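Local atomic coordinates of putative nucleoprotein (Infectious salmon anemia virus, PDB entry 4EWC), a protein that encapsidates the negative-strand viral RNA, shielding it from nucleases and forming with it the ribonucleoprotein that serves as template for transcription and replication. Residues Cys389-Pro392 / Pro393-Ser396. Numbering follows the deposited sequence.
Sequences CFIP and PISS
Ile391 reaches along the chain to overlap Ile394, three residues further on, with the two side chains meeting methyl to methyl: CD1 of Ile391 lies 4.3 Å from CD1 of Ile394. The torsions explain the meeting. In Ile391 the ethyl arm is extended, CD1 standing anti to CA (chi2 174°), whereas in Ile394 that arm is folded back (chi2 -56°), which turns its methyl towards the preceding chain. A branched, wholly apolar residue suits both places, since each is buried and the side chain fills its site without bringing in a polar group to satisfy.

Between them, Pro392 and Pro393, joined by a trans peptide, keep the backbone extended in a polyproline-II-like conformation as it leads into the N-terminus of helix 394-402, in the orthomyxovirus C-terminal family region. Their rings follow one another along the chain, CB of Pro392 being 3.5 Å from CD of Pro393, a closeness that largely comes from the peptide bond joining them. Neither proline has an amide hydrogen to give, and their closed rings restrict phi, which probably limits the freedom of the approach. Pro393 is the N-cap residue, just before the first helical residue, Ile394; the helix does not call on an N-H at this position, so a proline, which has none, fits there. Within the first turn of the helix, Ser396 points its CB back towards Pro392, where the small side chain makes a marginal contact at 4.5 Å between the two CB atoms.

This buried entry into helix 394-402 is packed on several sides. Pro392 rests on Ala419, Ile422 and Cys423 of helix 417-425, and Pro393 also touches Cys423. Ile391 meets Ser267 and Ile394 meets Val268, both of helix 253-269, while Ile394 additionally contacts Phe155 of helix 142-162.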
loop_
_atom_site.group_PDB
_atom_site.type_symbol
_atom_site.label_atom_id
_atom_site.label_comp_id
_atom_site.label_asym_id
_atom_site.label_seq_id
_atom_site.Cartn_x
_atom_site.Cartn_y
_atom_site.Cartn_z
ATOM N N CYS A 389 3.955 24.309 -4.934
ATOM C CA CYS A 389 5.346 24.068 -5.358
ATOM C C CYS A 389 5.982 22.854 -4.690
ATOM O O CYS A 389 5.541 22.375 -3.640
ATOM C CB CYS A 389 6.226 25.291 -5.126
ATOM S SG CYS A 389 6.634 25.583 -3.425
ATOM N N PHE A 390 7.043 22.370 -5.318
ATOM C CA PHE A 390 7.792 21.238 -4.805
ATOM C C PHE A 390 9.181 21.698 -4.346
ATOM O O PHE A 390 10.111 21.841 -5.157
ATOM C CB PHE A 390 7.869 20.139 -5.860
ATOM C CG PHE A 390 6.523 19.668 -6.316
ATOM C CD1 PHE A 390 5.687 18.964 -5.449
ATOM C CD2 PHE A 390 6.054 19.966 -7.592
ATOM C CE1 PHE A 390 4.426 18.547 -5.857
ATOM C CE2 PHE A 390 4.796 19.550 -7.999
ATOM C CZ PHE A 390 3.987 18.842 -7.130
ATOM N N ILE A 391 9.323 21.971 -3.053
ATOM C CA ILE A 391 10.609 22.418 -2.551
ATOM C C ILE A 391 11.133 21.472 -1.503
ATOM O O ILE A 391 10.352 20.837 -0.789
ATOM C CB ILE A 391 10.578 23.860 -1.968
ATOM C CG1 ILE A 391 9.556 23.968 -0.827
ATOM C CG2 ILE A 391 10.403 24.888 -3.079
ATOM C CD1 ILE A 391 9.577 25.319 -0.105
ATOM N N PRO A 392 12.471 21.380 -1.393
ATOM C CA PRO A 392 13.126 20.597 -0.329
ATOM C C PRO A 392 12.838 21.224 1.022
ATOM O O PRO A 392 12.317 22.340 1.067
ATOM C CB PRO A 392 14.615 20.767 -0.661
ATOM C CG PRO A 392 14.690 22.107 -1.363
ATOM C CD PRO A 392 13.458 22.134 -2.202
ATOM N N PRO A 393 13.145 20.529 2.106
ATOM C CA PRO A 393 13.064 21.136 3.440
ATOM C C PRO A 393 13.780 22.486 3.521
ATOM O O PRO A 393 14.848 22.686 2.918
ATOM C CB PRO A 393 13.796 20.127 4.328
ATOM C CG PRO A 393 13.503 18.820 3.664
ATOM C CD PRO A 393 13.381 19.085 2.166
ATOM N N ILE A 394 13.180 23.390 4.287
ATOM C CA ILE A 394 13.655 24.752 4.459
ATOM C C ILE A 394 15.136 24.814 4.804
ATOM O O ILE A 394 15.919 25.442 4.093
ATOM C CB ILE A 394 12.805 25.490 5.529
ATOM C CG1 ILE A 394 11.370 25.621 5.037
ATOM C CG2 ILE A 394 13.381 26.863 5.833
ATOM C CD1 ILE A 394 11.263 26.332 3.687
ATOM N N SER A 395 15.509 24.141 5.887
ATOM C CA SER A 395 16.910 24.074 6.322
ATOM C C SER A 395 17.830 23.599 5.219
ATOM O O SER A 395 18.865 24.222 4.955
ATOM C CB SER A 395 17.067 23.187 7.554
ATOM O OG SER A 395 16.635 23.874 8.709
ATOM N N SER A 396 17.443 22.503 4.573
ATOM C CA SER A 396 18.197 21.972 3.440
ATOM C C SER A 396 18.426 23.073 2.420
ATOM O O SER A 396 19.530 23.267 1.928
ATOM C CB SER A 396 17.451 20.804 2.801
ATOM O OG SER A 396 17.436 19.676 3.669
#